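Antigen 43 (Escherichia coli, PDB 4KH3) mediates self-association of Escherichia coli cells as an autotransporter surface protein, its bent beta-helical passenger domain causing clumping by a Velcro-like mechanism. Local coordinates at residues T453-T458 against T472-T477; A410-S415 against A431-G436; N441-K446 against A463-E468; G402-N407 against D422-R427. All blocks are in the same frame, centred on the assembly; numbering follows the deposited sequence.

Contact 1: T453-T458 against T472-T477; sequences TVSNTT and TLNDST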
loop_
_atom_site.group_PDB
_atom_site.type_symbol
_atom_site.label_atom_id
_atom_site.label_comp_id
_atom_site.label_asym_id
_atom_site.label_seq_id
_atom_site.Cartn_x
_atom_site.Cartn_y
_atom_site.Cartn_z
ATOM N N THR A 453 3.624 -34.403 -12.504
ATOM C CA THR A 453 4.973 -34.599 -12.005
ATOM C C THR A 453 4.913 -34.954 -10.532
ATOM O O THR A 453 4.276 -34.261 -9.745
ATOM C CB THR A 453 5.828 -33.316 -12.124
ATOM O OG1 THR A 453 5.896 -32.888 -13.489
ATOM C CG2 THR A 453 7.248 -33.559 -11.576
ATOM N N VAL A 454 5.577 -36.038 -10.162
ATOM C CA VAL A 454 5.782 -36.359 -8.763
ATOM C C VAL A 454 7.259 -36.130 -8.468
ATOM O O VAL A 454 8.119 -36.757 -9.079
ATOM C CB VAL A 454 5.410 -37.817 -8.470
ATOM C CG1 VAL A 454 5.682 -38.155 -7.018
ATOM C CG2 VAL A 454 3.955 -38.064 -8.822
ATOM N N SER A 455 7.560 -35.218 -7.549
ATOM C CA SER A 455 8.951 -34.858 -7.288
ATOM C C SER A 455 9.347 -34.950 -5.816
ATOM O O SER A 455 8.761 -34.283 -4.963
ATOM C CB SER A 455 9.246 -33.451 -7.816
ATOM O OG SER A 455 10.540 -33.020 -7.426
ATOM N N ASN A 456 10.351 -35.778 -5.537
ATOM C CA ASN A 456 10.913 -35.899 -4.198
ATOM C C ASN A 456 9.850 -36.262 -3.157
ATOM O O ASN A 456 9.740 -35.645 -2.107
ATOM C CB ASN A 456 11.667 -34.622 -3.814
ATOM C CG ASN A 456 12.463 -34.774 -2.520
ATOM O OD1 ASN A 456 12.823 -35.886 -2.119
ATOM N ND2 ASN A 456 12.732 -33.653 -1.857
ATOM N N THR A 457 9.069 -37.282 -3.476
ATOM C CA THR A 457 8.000 -37.753 -2.617
ATOM C C THR A 457 8.158 -39.252 -2.383
ATOM O O THR A 457 8.646 -39.975 -3.242
ATOM C CB THR A 457 6.634 -37.506 -3.288
ATOM O OG1 THR A 457 6.524 -36.123 -3.644
ATOM C CG2 THR A 457 5.495 -37.880 -2.360
ATOM N N THR A 458 7.767 -39.720 -1.209
ATOM C CA THR A 458 7.561 -41.139 -1.046
ATOM C C THR A 458 6.087 -41.382 -1.312
ATOM O O THR A 458 5.237 -40.997 -0.521
ATOM C CB THR A 458 7.965 -41.623 0.348
ATOM O OG1 THR A 458 9.387 -41.500 0.493
ATOM C CG2 THR A 458 7.575 -43.078 0.532
ATOM N N THR A 472 5.343 -38.172 -14.670
ATOM C CA THR A 472 6.784 -38.089 -14.471
ATOM C C THR A 472 7.107 -38.302 -13.007
ATOM O O THR A 472 6.555 -37.634 -12.134
ATOM C CB THR A 472 7.348 -36.742 -14.949
ATOM O OG1 THR A 472 7.231 -36.658 -16.376
ATOM C CG2 THR A 472 8.808 -36.599 -14.558
ATOM N N LEU A 473 7.986 -39.255 -12.735
ATOM C CA LEU A 473 8.344 -39.564 -11.367
ATOM C C LEU A 473 9.795 -39.183 -11.155
ATOM O O LEU A 473 10.704 -39.931 -11.509
ATOM C CB LEU A 473 8.136 -41.047 -11.083
ATOM C CG LEU A 473 6.751 -41.592 -11.410
ATOM C CD1 LEU A 473 6.690 -43.080 -11.113
ATOM C CD2 LEU A 473 5.694 -40.860 -10.620
ATOM N N ASN A 474 10.007 -38.005 -10.583
ATOM C CA ASN A 474 11.351 -37.490 -10.388
ATOM C C ASN A 474 11.776 -37.610 -8.928
ATOM O O ASN A 474 10.986 -37.313 -8.023
ATOM C CB ASN A 474 11.426 -36.041 -10.878
ATOM C CG ASN A 474 12.786 -35.424 -10.660
ATOM O OD1 ASN A 474 13.773 -35.833 -11.271
ATOM N ND2 ASN A 474 12.846 -34.425 -9.788
ATOM N N ASP A 475 13.010 -38.074 -8.713
ATOM C CA ASP A 475 13.593 -38.228 -7.374
ATOM C C ASP A 475 12.633 -38.793 -6.318
ATOM O O ASP A 475 12.646 -38.356 -5.167
ATOM C CB ASP A 475 14.160 -36.890 -6.887
ATOM C CG ASP A 475 15.336 -36.412 -7.720
ATOM O OD1 ASP A 475 15.996 -37.255 -8.362
ATOM O OD2 ASP A 475 15.613 -35.190 -7.726
ATOM N N SER A 476 11.800 -39.752 -6.707
ATOM C CA SER A 476 10.778 -40.284 -5.801
ATOM C C SER A 476 10.883 -41.785 -5.540
ATOM O O SER A 476 11.288 -42.556 -6.401
ATOM C CB SER A 476 9.382 -39.967 -6.334
ATOM O OG SER A 476 9.198 -38.566 -6.453
ATOM N N THR A 477 10.506 -42.193 -4.339
ATOM C CA THR A 477 10.395 -43.605 -4.022
ATOM C C THR A 477 8.935 -43.998 -4.132
ATOM O O THR A 477 8.134 -43.700 -3.243
ATOM C CB THR A 477 10.881 -43.892 -2.602
ATOM O OG1 THR A 477 12.270 -43.569 -2.501
ATOM C CG2 THR A 477 10.683 -45.350 -2.255
#
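V454 packs against L473 and S476 where two parallel strands of successive coils turn a corner together. Its CB lies 3.7 Å from CD2 of L473, and CG2 rests against the same methyl, so the two side chains run side by side in the same direction. CG1 is anti to the backbone N (chi1 178°), which carries it forward along the chain to the hydroxyl of S476, 3.6 Å from CG1 to OG. The backbone of V454 is gripped at both ends: its N bonds to T472 O, and N474 N reaches V454 O at 2.7 Å.

This in-register stacking, with strand axes of 453-455 and 472-474 at 4.7 Å and 11°, is that of a right-handed parallel beta-helix, the fold expected of the Pec_lyase-like clan. At the corner, N456 and D475 both have positive phi, and the turns stay paired. N474 O takes two donors there from opposite faces of its plane, N456 N at 3.0 Å and, from its own segment, S476 OG at 2.7 Å. The same S476 OG accepts T457 N at 3.2 Å, in a nearly straight bond (168°), so one serine hydroxyl joins both turns. Past it, T477 N returns to T457 O at 3.1 Å. T458 and T477 then lie side by side on the outer surface, while N474 OD1 hydrogen-bonds to T493 of the following coil.

Contact 2: A410-S415 against A431-G436; sequences AILTLS and ALLQGG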
loop_
_atom_site.group_PDB
_atom_site.type_symbol
_atom_site.label_atom_id
_atom_site.label_comp_id
_atom_site.label_asym_id
_atom_site.label_seq_id
_atom_site.Cartn_x
_atom_site.Cartn_y
_atom_site.Cartn_z
ATOM N N ALA A 410 -2.022 -26.874 -10.700
ATOM C CA ALA A 410 -2.140 -27.187 -9.286
ATOM C C ALA A 410 -0.813 -27.669 -8.711
ATOM O O ALA A 410 -0.053 -28.382 -9.367
ATOM C CB ALA A 410 -3.222 -28.224 -9.072
ATOM N N ILE A 411 -0.529 -27.254 -7.487
ATOM C CA ILE A 411 0.622 -27.768 -6.764
ATOM C C ILE A 411 0.138 -28.321 -5.430
ATOM O O ILE A 411 -0.665 -27.696 -4.740
ATOM C CB ILE A 411 1.682 -26.686 -6.519
ATOM C CG1 ILE A 411 2.269 -26.199 -7.844
ATOM C CG2 ILE A 411 2.790 -27.213 -5.618
ATOM C CD1 ILE A 411 3.366 -25.154 -7.668
ATOM N N LEU A 412 0.609 -29.514 -5.098
ATOM C CA LEU A 412 0.317 -30.148 -3.829
ATOM C C LEU A 412 1.651 -30.443 -3.188
ATOM O O LEU A 412 2.386 -31.315 -3.645
ATOM C CB LEU A 412 -0.474 -31.433 -4.044
ATOM C CG LEU A 412 -0.573 -32.387 -2.855
ATOM C CD1 LEU A 412 -1.120 -31.675 -1.632
ATOM C CD2 LEU A 412 -1.452 -33.560 -3.229
ATOM N N THR A 413 1.971 -29.678 -2.149
ATOM C CA THR A 413 3.256 -29.767 -1.471
ATOM C C THR A 413 3.075 -30.475 -0.130
ATOM O O THR A 413 2.249 -30.072 0.684
ATOM C CB THR A 413 3.855 -28.355 -1.239
ATOM O OG1 THR A 413 4.087 -27.720 -2.499
ATOM C CG2 THR A 413 5.172 -28.429 -0.485
ATOM N N LEU A 414 3.844 -31.536 0.091
ATOM C CA LEU A 414 3.789 -32.290 1.337
ATOM C C LEU A 414 5.054 -32.060 2.152
ATOM O O LEU A 414 6.167 -32.124 1.616
ATOM C CB LEU A 414 3.648 -33.781 1.041
ATOM C CG LEU A 414 2.502 -34.139 0.105
ATOM C CD1 LEU A 414 2.461 -35.640 -0.134
ATOM C CD2 LEU A 414 1.195 -33.644 0.677
ATOM N N SER A 415 4.891 -31.791 3.445
ATOM C CA SER A 415 6.049 -31.564 4.309
ATOM C C SER A 415 6.088 -32.578 5.451
ATOM O O SER A 415 6.983 -32.548 6.299
ATOM C CB SER A 415 6.118 -30.107 4.814
ATOM O OG SER A 415 5.021 -29.763 5.652
ATOM N N ALA A 431 -0.004 -30.910 -13.145
ATOM C CA ALA A 431 -0.074 -30.917 -11.695
ATOM C C ALA A 431 1.282 -31.286 -11.110
ATOM O O ALA A 431 2.058 -32.001 -11.738
ATOM C CB ALA A 431 -1.156 -31.879 -11.215
ATOM N N LEU A 432 1.575 -30.784 -9.915
ATOM C CA LEU A 432 2.820 -31.122 -9.233
ATOM C C LEU A 432 2.514 -31.626 -7.835
ATOM O O LEU A 432 1.851 -30.949 -7.058
ATOM C CB LEU A 432 3.756 -29.907 -9.148
ATOM C CG LEU A 432 5.083 -30.137 -8.414
ATOM C CD1 LEU A 432 5.882 -31.213 -9.113
ATOM C CD2 LEU A 432 5.924 -28.853 -8.292
ATOM N N LEU A 433 2.984 -32.830 -7.531
ATOM C CA LEU A 433 2.946 -33.351 -6.176
ATOM C C LEU A 433 4.387 -33.456 -5.757
ATOM O O LEU A 433 5.181 -34.105 -6.432
ATOM C CB LEU A 433 2.290 -34.724 -6.139
ATOM C CG LEU A 433 2.538 -35.600 -4.913
ATOM C CD1 LEU A 433 1.949 -34.982 -3.673
ATOM C CD2 LEU A 433 1.945 -36.977 -5.138
ATOM N N GLN A 434 4.744 -32.797 -4.663
ATOM C CA GLN A 434 6.148 -32.721 -4.293
ATOM C C GLN A 434 6.378 -32.795 -2.793
ATOM O O GLN A 434 5.553 -32.334 -2.000
ATOM C CB GLN A 434 6.766 -31.436 -4.831
ATOM C CG GLN A 434 6.142 -30.181 -4.254
ATOM C CD GLN A 434 6.871 -28.923 -4.664
ATOM O OE1 GLN A 434 8.007 -28.974 -5.136
ATOM N NE2 GLN A 434 6.215 -27.780 -4.489
ATOM N N GLY A 435 7.513 -33.376 -2.423
ATOM C CA GLY A 435 7.955 -33.407 -1.044
ATOM C C GLY A 435 7.277 -34.472 -0.206
ATOM O O GLY A 435 6.322 -35.131 -0.640
ATOM N N GLY A 436 7.801 -34.641 1.003
ATOM C CA GLY A 436 7.179 -35.462 2.021
ATOM C C GLY A 436 6.837 -36.874 1.610
ATOM O O GLY A 436 7.616 -37.561 0.948
#
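Four backbone hydrogen bonds join A410, L412 and L414 to L432 and Q434, alternating in direction as a parallel pair requires: L432 N to A410 O, L412 N to L432 O, Q434 N to L412 O and L414 N to Q434 O. The second is the shortest, 2.7 Å from L412 N to L432 O, and the last is almost straight. The axes of strands 410-414 and 431-434 lie 4.7 Å apart and diverge by only 4°, the regular rise between coils of a beta-helix.

One side-chain hydrogen bond is added on the face that carries I411, T413, L432 and Q434. Q434 NE2 donates to T413 OG1 at 2.9 Å, with the hydroxyl oxygen tilted 20° out of the amide plane. Q434 CG sits between the backbone N and carbonyl carbon (chi1 63°), and the extended chain beyond it runs alongside T413, bringing the amide nitrogen also to 3.7 Å from CG2 of I411.

Most apolar contacts lie on the other face, toward the interior. L433 CD1 meets both L412 CG, at 3.7 Å, and L414 CD1, at 3.6 Å; L412 lies alongside L433, whereas L414 crosses it at a slant. L406 covers L412 and A431 from within.

L412, L414, L433 and the two alanines are thus buried, while the partly exposed face mixes the apolar I411-L432 contact with the T413-Q434 bond.

Contact 3: N441-K446 against A463-E468; sequences NGSVEK and AVNLNE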
loop_
_atom_site.group_PDB
_atom_site.type_symbol
_atom_site.label_atom_id
_atom_site.label_comp_id
_atom_site.label_asym_id
_atom_site.label_seq_id
_atom_site.Cartn_x
_atom_site.Cartn_y
_atom_site.Cartn_z
ATOM N N ASN A 441 -4.096 -46.840 0.840
ATOM C CA ASN A 441 -4.612 -47.808 -0.111
ATOM C C ASN A 441 -5.388 -47.099 -1.196
ATOM O O ASN A 441 -6.182 -47.711 -1.916
ATOM C CB ASN A 441 -5.519 -48.821 0.594
ATOM C CG ASN A 441 -4.935 -49.301 1.910
ATOM O OD1 ASN A 441 -5.476 -49.009 2.978
ATOM N ND2 ASN A 441 -3.815 -50.026 1.843
ATOM N N GLY A 442 -5.164 -45.795 -1.299
ATOM C CA GLY A 442 -5.823 -45.000 -2.314
ATOM C C GLY A 442 -5.207 -45.180 -3.685
ATOM O O GLY A 442 -4.158 -45.816 -3.845
ATOM N N SER A 443 -5.861 -44.614 -4.687
ATOM C CA SER A 443 -5.331 -44.666 -6.038
ATOM C C SER A 443 -5.228 -43.270 -6.652
ATOM O O SER A 443 -5.996 -42.366 -6.303
ATOM C CB SER A 443 -6.186 -45.587 -6.915
ATOM O OG SER A 443 -7.496 -45.073 -7.071
ATOM N N VAL A 444 -4.265 -43.102 -7.557
ATOM C CA VAL A 444 -4.132 -41.876 -8.336
ATOM C C VAL A 444 -4.674 -42.096 -9.752
ATOM O O VAL A 444 -4.386 -43.123 -10.373
ATOM C CB VAL A 444 -2.670 -41.431 -8.432
ATOM C CG1 VAL A 444 -2.590 -40.023 -9.006
ATOM C CG2 VAL A 444 -1.986 -41.510 -7.066
ATOM N N GLU A 445 -5.468 -41.150 -10.251
ATOM C CA GLU A 445 -5.994 -41.218 -11.618
ATOM C C GLU A 445 -5.393 -40.085 -12.442
ATOM O O GLU A 445 -5.437 -38.923 -12.028
ATOM C CB GLU A 445 -7.514 -41.058 -11.634
ATOM C CG GLU A 445 -8.254 -41.802 -10.540
ATOM C CD GLU A 445 -8.615 -43.218 -10.933
ATOM O OE1 GLU A 445 -8.875 -43.452 -12.139
ATOM O OE2 GLU A 445 -8.637 -44.092 -10.035
ATOM N N LYS A 446 -4.835 -40.415 -13.604
ATOM C CA LYS A 446 -4.277 -39.393 -14.482
ATOM C C LYS A 446 -4.932 -39.418 -15.859
ATOM O O LYS A 446 -4.824 -40.395 -16.601
ATOM C CB LYS A 446 -2.758 -39.536 -14.607
ATOM C CG LYS A 446 -2.139 -38.637 -15.675
ATOM C CD LYS A 446 -2.425 -37.161 -15.419
ATOM C CE LYS A 446 -1.778 -36.256 -16.481
ATOM N NZ LYS A 446 -2.514 -36.247 -17.787
ATOM N N ALA A 463 -2.723 -48.172 -6.605
ATOM C CA ALA A 463 -2.607 -48.167 -8.051
ATOM C C ALA A 463 -2.544 -46.743 -8.562
ATOM O O ALA A 463 -3.159 -45.846 -7.992
ATOM C CB ALA A 463 -3.794 -48.893 -8.684
ATOM N N VAL A 464 -1.798 -46.540 -9.638
ATOM C CA VAL A 464 -1.860 -45.289 -10.365
ATOM C C VAL A 464 -2.479 -45.580 -11.720
ATOM O O VAL A 464 -1.885 -46.268 -12.534
ATOM C CB VAL A 464 -0.466 -44.693 -10.557
ATOM C CG1 VAL A 464 -0.546 -43.397 -11.366
ATOM C CG2 VAL A 464 0.185 -44.451 -9.209
ATOM N N ASN A 465 -3.686 -45.086 -11.955
ATOM C CA ASN A 465 -4.322 -45.288 -13.245
ATOM C C ASN A 465 -3.883 -44.224 -14.237
ATOM O O ASN A 465 -4.446 -43.128 -14.282
ATOM C CB ASN A 465 -5.847 -45.298 -13.116
ATOM C CG ASN A 465 -6.352 -46.442 -12.258
ATOM O OD1 ASN A 465 -6.249 -47.613 -12.634
ATOM N ND2 ASN A 465 -6.912 -46.110 -11.103
ATOM N N LEU A 466 -2.866 -44.552 -15.028
ATOM C CA LEU A 466 -2.363 -43.649 -16.051
ATOM C C LEU A 466 -3.186 -43.793 -17.321
ATOM O O LEU A 466 -2.892 -44.641 -18.158
ATOM C CB LEU A 466 -0.893 -43.956 -16.328
ATOM C CG LEU A 466 -0.149 -43.108 -17.351
ATOM C CD1 LEU A 466 -0.446 -41.642 -17.132
ATOM C CD2 LEU A 466 1.342 -43.370 -17.244
ATOM N N ASN A 467 -4.213 -42.960 -17.463
ATOM C CA ASN A 467 -5.166 -43.099 -18.565
ATOM C C ASN A 467 -4.862 -42.238 -19.771
ATOM O O ASN A 467 -5.168 -42.628 -20.895
ATOM C CB ASN A 467 -6.598 -42.821 -18.099
ATOM C CG ASN A 467 -7.012 -43.705 -16.945
ATOM O OD1 ASN A 467 -6.440 -44.776 -16.734
ATOM N ND2 ASN A 467 -8.006 -43.261 -16.181
ATOM N N GLU A 468 -4.278 -41.063 -19.538
ATOM C CA GLU A 468 -3.918 -40.148 -20.622
ATOM C C GLU A 468 -2.765 -39.244 -20.204
ATOM O O GLU A 468 -2.583 -38.960 -19.018
ATOM C CB GLU A 468 -5.131 -39.321 -21.074
ATOM C CG GLU A 468 -4.917 -38.530 -22.370
ATOM C CD GLU A 468 -4.712 -39.419 -23.610
ATOM O OE1 GLU A 468 -4.150 -38.914 -24.610
ATOM O OE2 GLU A 468 -5.114 -40.610 -23.600
#
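K446 O is held by two backbone donors from the end of the other segment, N467 N at 2.8 Å and E468 N at 3.1 Å. The first approaches close to the axis of the carbonyl, the second tilts 26° from its plane. The K446 side chain returns the grip: bent at chi2 and chi4, it places NZ 3.0 Å from E468 O, above that carbonyl's plane, while G450 O takes a second hydrogen bond from the ammonium. Lower down the chain, K446 CG packs 3.7 Å from L466 CD1, so the buried aliphatic part is covered by leucine.

On the opposite face E445 and N465 lie side by side. N465 ND2 reaches E445 OE2 at 2.9 Å, but the angle of 129° marks the bond as weak; carboxylate and amide planes are 37° apart. The backbone is firmer, with N465 N only 2.6 Å from V444 O and K446 N bonded to N465 O.

In this parallel beta-helix face, strand 443-446 lies between 423-426, which it bonds through S443 and E445, and 463-466. Beyond 463-466 comes 477-484, touched by A463, V464 and N465, while L466 points inward to L471 and L490 on another face of the coil.

Contact 4: G402-N407 against D422-R427; sequences GTTTLN and DTLTIR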
loop_
_atom_site.group_PDB
_atom_site.type_symbol
_atom_site.label_atom_id
_atom_site.label_comp_id
_atom_site.label_asym_id
_atom_site.label_seq_id
_atom_site.Cartn_x
_atom_site.Cartn_y
_atom_site.Cartn_z
ATOM N N GLY A 402 -12.211 -38.403 -0.005
ATOM C CA GLY A 402 -13.113 -38.182 -1.125
ATOM C C GLY A 402 -12.324 -38.128 -2.421
ATOM O O GLY A 402 -11.407 -38.919 -2.648
ATOM N N THR A 403 -12.669 -37.182 -3.278
ATOM C CA THR A 403 -11.947 -37.023 -4.529
ATOM C C THR A 403 -11.122 -35.741 -4.496
ATOM O O THR A 403 -11.664 -34.639 -4.581
ATOM C CB THR A 403 -12.908 -36.997 -5.732
ATOM O OG1 THR A 403 -13.679 -38.204 -5.763
ATOM C CG2 THR A 403 -12.129 -36.878 -7.017
ATOM N N THR A 404 -9.812 -35.898 -4.346
ATOM C CA THR A 404 -8.874 -34.785 -4.383
ATOM C C THR A 404 -8.414 -34.540 -5.827
ATOM O O THR A 404 -7.744 -35.375 -6.430
ATOM C CB THR A 404 -7.657 -35.067 -3.494
ATOM O OG1 THR A 404 -8.089 -35.244 -2.139
ATOM C CG2 THR A 404 -6.667 -33.919 -3.559
ATOM N N THR A 405 -8.784 -33.388 -6.371
ATOM C CA THR A 405 -8.550 -33.084 -7.772
ATOM C C THR A 405 -7.445 -32.047 -7.971
ATOM O O THR A 405 -7.451 -30.985 -7.341
ATOM C CB THR A 405 -9.837 -32.588 -8.419
ATOM O OG1 THR A 405 -10.859 -33.581 -8.249
ATOM C CG2 THR A 405 -9.621 -32.310 -9.897
ATOM N N LEU A 406 -6.490 -32.371 -8.838
ATOM C CA LEU A 406 -5.386 -31.472 -9.154
ATOM C C LEU A 406 -5.396 -31.140 -10.640
ATOM O O LEU A 406 -5.088 -31.992 -11.463
ATOM C CB LEU A 406 -4.054 -32.115 -8.780
ATOM C CG LEU A 406 -3.896 -32.603 -7.337
ATOM C CD1 LEU A 406 -2.516 -33.207 -7.145
ATOM C CD2 LEU A 406 -4.154 -31.490 -6.306
ATOM N N ASN A 407 -5.766 -29.907 -10.979
ATOM C CA ASN A 407 -5.851 -29.472 -12.369
ATOM C C ASN A 407 -5.056 -28.192 -12.640
ATOM O O ASN A 407 -4.757 -27.427 -11.720
ATOM C CB ASN A 407 -7.305 -29.206 -12.772
ATOM C CG ASN A 407 -8.131 -30.470 -12.903
ATOM O OD1 ASN A 407 -7.608 -31.555 -13.144
ATOM N ND2 ASN A 407 -9.447 -30.325 -12.768
ATOM N N ASP A 422 -8.476 -42.738 -0.625
ATOM C CA ASP A 422 -9.495 -42.528 -1.644
ATOM C C ASP A 422 -8.857 -42.149 -2.978
ATOM O O ASP A 422 -7.828 -42.700 -3.355
ATOM C CB ASP A 422 -10.518 -41.484 -1.200
ATOM C CG ASP A 422 -11.130 -41.801 0.161
ATOM O OD1 ASP A 422 -10.881 -42.898 0.696
ATOM O OD2 ASP A 422 -11.871 -40.952 0.695
ATOM N N THR A 423 -9.457 -41.207 -3.692
ATOM C CA THR A 423 -9.027 -40.934 -5.054
ATOM C C THR A 423 -8.343 -39.578 -5.251
ATOM O O THR A 423 -8.940 -38.531 -5.038
ATOM C CB THR A 423 -10.208 -41.039 -6.008
ATOM O OG1 THR A 423 -10.774 -42.351 -5.908
ATOM C CG2 THR A 423 -9.764 -40.775 -7.439
ATOM N N LEU A 424 -7.083 -39.613 -5.663
ATOM C CA LEU A 424 -6.373 -38.416 -6.094
ATOM C C LEU A 424 -6.408 -38.375 -7.622
ATOM O O LEU A 424 -5.955 -39.304 -8.279
ATOM C CB LEU A 424 -4.933 -38.461 -5.592
ATOM C CG LEU A 424 -4.001 -37.320 -5.998
ATOM C CD1 LEU A 424 -4.582 -35.997 -5.553
ATOM C CD2 LEU A 424 -2.604 -37.517 -5.409
ATOM N N THR A 425 -6.964 -37.315 -8.194
ATOM C CA THR A 425 -7.206 -37.311 -9.632
ATOM C C THR A 425 -6.738 -36.039 -10.334
ATOM O O THR A 425 -6.975 -34.925 -9.866
ATOM C CB THR A 425 -8.700 -37.587 -9.976
ATOM O OG1 THR A 425 -8.863 -37.632 -11.396
ATOM C CG2 THR A 425 -9.601 -36.502 -9.431
ATOM N N ILE A 426 -6.065 -36.235 -11.464
ATOM C CA ILE A 426 -5.643 -35.147 -12.333
ATOM C C ILE A 426 -6.370 -35.313 -13.659
ATOM O O ILE A 426 -6.214 -36.325 -14.336
ATOM C CB ILE A 426 -4.121 -35.166 -12.568
ATOM C CG1 ILE A 426 -3.379 -34.761 -11.293
ATOM C CG2 ILE A 426 -3.739 -34.226 -13.720
ATOM C CD1 ILE A 426 -3.300 -35.822 -10.225
ATOM N N ARG A 427 -7.176 -34.331 -14.029
ATOM C CA ARG A 427 -8.059 -34.501 -15.169
ATOM C C ARG A 427 -7.787 -33.546 -16.334
ATOM O O ARG A 427 -8.284 -33.753 -17.446
ATOM C CB ARG A 427 -9.503 -34.354 -14.704
ATOM C CG ARG A 427 -9.862 -35.297 -13.570
ATOM C CD ARG A 427 -11.330 -35.185 -13.190
ATOM N NE ARG A 427 -12.199 -35.367 -14.349
ATOM C CZ ARG A 427 -13.289 -34.645 -14.580
ATOM N NH1 ARG A 427 -13.649 -33.693 -13.728
ATOM N NH2 ARG A 427 -14.021 -34.872 -15.663
#
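T404 and T425 lie at the centre of a backbone network that pairs strands 403-407 and 423-426 in parallel. T423 N bonds to G402 O, T404 N to T423 O, T425 N to T404 O and L406 N to T425 O; the shortest, T425 N to T404 O, measures 2.7 Å. The strand axes approach to 4.7 Å but cross at -20°, a twist between neighbouring coils.

Side-chain hydrogen bonds close both ends. At the start, D422 OD2 accepts G402 N at 2.7 Å through its anti lone pair, the one turned away from the other carboxylate oxygen. At the finish, N407 OD1 takes R427 N at 2.9 Å, with an N-H...O angle of 157°, replacing a main-chain acceptor: L406 O, the acceptor the parallel register would offer, lies 4.1 Å from R427 N.

Methyl contacts supply the packing among the threonines. T425 is turned so that its OG1 is anti to the backbone N (chi1 -177°), which leaves CG2 between N and the carbonyl carbon; that methyl meets T403 CG2 at 3.5 Å and T405 OG1 at 3.4 Å. On the other face, L424 CD1 lies against both T404 CG2 and L406 CD1. L406 CB in turn rests 3.7 Å from I426 CG1.

Within this beta-helix face, 403-407 has strand 382-389 on its far side, bonded through T405 and N407, and 423-426 is followed by 443-446. I426 meets A431 of strand 431-434 across the interior.

The four contacts lie toward the C-terminal end of the modelled chain and join successive coils of one beta-helix. Contacts 4 and 3, centres about 9 Å apart, share a face in which strands 423-426 and 443-446 are neighbours; contacts 2 and 1, about 10 Å apart, share another through strands 431-434 and 451-455. Contacts 2 and 4 alternate along the chain and meet in the interior, their centres about 13 Å apart. Contacts 3 and 1 likewise alternate but adjoin only in sequence, their centres about 15 Å apart. Such repeated coil-on-coil pairing on two faces is consistent with a stiff scaffold for the self-association named for this protein.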